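IWS1 (Encephalitozoon cuniculi, PDB 2XPP) probably acts as a nuclear transcription factor that regulates transcription by RNA polymerase II, possibly during and after recruitment of TBP. Local coordinates at residues R16-L21 and L63-G68. Sequence-based numbering, arbitrary orientation.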
loop_
_atom_site.group_PDB
_atom_site.type_symbol
_atom_site.label_atom_id
_atom_site.label_comp_id
_atom_site.label_asym_id
_atom_site.label_seq_id
_atom_site.Cartn_x
_atom_site.Cartn_y
_atom_site.Cartn_z
ATOM N N ARG A 16 1.218 -15.377 -1.526
ATOM C CA ARG A 16 1.633 -15.443 -0.132
ATOM C C ARG A 16 1.093 -14.248 0.667
ATOM O O ARG A 16 0.561 -14.414 1.789
ATOM C CB ARG A 16 3.141 -15.489 -0.028
ATOM C CG ARG A 16 3.633 -15.732 1.378
ATOM C CD ARG A 16 5.153 -15.892 1.373
ATOM N NE ARG A 16 5.635 -15.865 2.747
ATOM C CZ ARG A 16 6.905 -15.713 3.097
ATOM N NH1 ARG A 16 7.860 -15.589 2.156
ATOM N NH2 ARG A 16 7.213 -15.700 4.391
ATOM N N MET A 17 1.192 -13.053 0.070
ATOM C CA MET A 17 0.730 -11.830 0.728
ATOM C C MET A 17 -0.771 -11.862 0.882
ATOM O O MET A 17 -1.275 -11.481 1.952
ATOM C CB MET A 17 1.127 -10.597 -0.061
ATOM C CG MET A 17 2.585 -10.284 0.144
ATOM S SD MET A 17 3.038 -8.677 -0.607
ATOM C CE MET A 17 2.550 -7.582 0.745
ATOM N N GLN A 18 -1.475 -12.374 -0.142
ATOM C CA GLN A 18 -2.929 -12.515 -0.078
ATOM C C GLN A 18 -3.349 -13.453 1.047
ATOM O O GLN A 18 -4.302 -13.170 1.772
ATOM C CB GLN A 18 -3.488 -13.093 -1.393
ATOM C CG GLN A 18 -3.519 -12.085 -2.539
ATOM C CD GLN A 18 -3.950 -12.726 -3.851
ATOM O OE1 GLN A 18 -4.106 -13.960 -3.928
ATOM N NE2 GLN A 18 -4.135 -11.911 -4.888
ATOM N N ASP A 19 -2.672 -14.586 1.139
ATOM C CA ASP A 19 -3.055 -15.599 2.115
ATOM C C ASP A 19 -2.857 -15.061 3.541
ATOM O O ASP A 19 -3.715 -15.284 4.432
ATOM C CB ASP A 19 -2.280 -16.903 1.878
ATOM C CG ASP A 19 -2.744 -17.632 0.608
ATOM O OD1 ASP A 19 -3.813 -17.270 0.065
ATOM O OD2 ASP A 19 -2.020 -18.552 0.164
ATOM N N ILE A 20 -1.747 -14.357 3.746
ATOM C CA ILE A 20 -1.458 -13.811 5.089
ATOM C C ILE A 20 -2.510 -12.766 5.461
ATOM O O ILE A 20 -3.010 -12.727 6.609
ATOM C CB ILE A 20 -0.049 -13.216 5.141
ATOM C CG1 ILE A 20 0.994 -14.335 5.067
ATOM C CG2 ILE A 20 0.115 -12.319 6.415
ATOM C CD1 ILE A 20 2.413 -13.815 4.679
ATOM N N LEU A 21 -2.853 -11.906 4.509
ATOM C CA LEU A 21 -3.836 -10.857 4.774
ATOM C C LEU A 21 -5.172 -11.503 5.126
ATOM O O LEU A 21 -5.785 -11.092 6.124
ATOM C CB LEU A 21 -3.953 -9.888 3.572
ATOM C CG LEU A 21 -5.015 -8.794 3.677
ATOM C CD1 LEU A 21 -4.698 -7.861 4.837
ATOM C CD2 LEU A 21 -4.974 -8.055 2.395
ATOM N N LEU A 63 0.744 -3.976 -5.972
ATOM C CA LEU A 63 0.284 -2.831 -5.212
ATOM C C LEU A 63 -1.040 -3.095 -4.525
ATOM O O LEU A 63 -1.313 -2.471 -3.475
ATOM C CB LEU A 63 0.228 -1.504 -6.031
ATOM C CG LEU A 63 1.603 -1.064 -6.498
ATOM C CD1 LEU A 63 1.466 0.149 -7.441
ATOM C CD2 LEU A 63 2.580 -0.721 -5.347
ATOM N N ASP A 64 -1.864 -3.984 -5.093
ATOM C CA ASP A 64 -3.141 -4.382 -4.452
ATOM C C ASP A 64 -2.883 -5.027 -3.093
ATOM O O ASP A 64 -3.604 -4.720 -2.114
ATOM C CB ASP A 64 -3.910 -5.402 -5.320
ATOM C CG ASP A 64 -4.404 -4.834 -6.646
ATOM O OD1 ASP A 64 -4.196 -3.644 -6.974
ATOM O OD2 ASP A 64 -5.018 -5.626 -7.387
ATOM N N GLU A 65 -1.886 -5.919 -3.010
ATOM C CA GLU A 65 -1.589 -6.641 -1.746
ATOM C C GLU A 65 -0.909 -5.695 -0.760
ATOM O O GLU A 65 -1.196 -5.732 0.445
ATOM C CB GLU A 65 -0.676 -7.862 -1.978
ATOM C CG GLU A 65 -1.500 -9.046 -2.534
ATOM C CD GLU A 65 -2.079 -8.767 -3.910
ATOM O OE1 GLU A 65 -1.378 -8.203 -4.798
ATOM O OE2 GLU A 65 -3.255 -9.112 -4.127
ATOM N N ILE A 66 -0.020 -4.831 -1.272
ATOM C CA ILE A 66 0.625 -3.847 -0.383
ATOM C C ILE A 66 -0.450 -2.934 0.251
ATOM O O ILE A 66 -0.457 -2.725 1.485
ATOM C CB ILE A 66 1.714 -3.052 -1.080
ATOM C CG1 ILE A 66 2.890 -4.006 -1.388
ATOM C CG2 ILE A 66 2.216 -1.921 -0.139
ATOM C CD1 ILE A 66 3.936 -3.335 -2.384
ATOM N N LYS A 67 -1.353 -2.422 -0.588
ATOM C CA LYS A 67 -2.516 -1.643 -0.126
ATOM C C LYS A 67 -3.302 -2.405 0.953
ATOM O O LYS A 67 -3.606 -1.852 2.004
ATOM C CB LYS A 67 -3.447 -1.372 -1.287
ATOM C CG LYS A 67 -4.752 -0.619 -0.904
ATOM C CD LYS A 67 -5.617 -0.451 -2.146
ATOM C CE LYS A 67 -6.802 0.406 -1.847
ATOM N NZ LYS A 67 -7.745 0.274 -3.028
ATOM N N GLY A 68 -3.654 -3.653 0.659
ATOM C CA GLY A 68 -4.383 -4.499 1.644
ATOM C C GLY A 68 -3.696 -4.599 2.986
ATOM O O GLY A 68 -4.355 -4.528 4.054
#
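Met17 and Glu65 meet where the long helix 5-30 packs on the short helix 62-70 of the all-helical conserved domain of IWS1, related to the TFIIS N-terminal domain. Segments 16-21 and 63-68 run roughly parallel, their axes 25° apart and 9.6 Å at closest approach. CB of Met17 lies 3.8 Å from CB of Glu65. The Met17 chain then bends at its last torsion (chi3 84°), and Met17 CE reaches CG1 of Ile66 at 4.2 Å. Glu65 CG, anti to the carbonyl carbon (chi1 -79°), lies alongside CG of Gln18, and the bend at chi2 turns the carboxylate to the Gln18 amide. The extended Gln18 chain donates from NE2 to OE2 of Glu65 at 3.0 Å. The acceptor lies in the amide plane, but the donor sits well above the carboxylate plane. The other oxygen, OE1, forms a salt bridge with Lys14, so helix 5-30 holds both carboxylate oxygens of this buried side chain. One turn on, Leu21 rests on the bare backbone of Gly68. Leu21 CD1 is 3.4 Å from Gly68 O, and Leu21 CD2 is 3.7 Å from Gly68 CA. Trp69 NE1 adds a hydrogen bond to Met17 O. Helix 36-48 packs against helix 5-30 through Ile44, which touches Met17 and Ile20, while Leu91 of helix 81-92 meets Leu63 and Ile66.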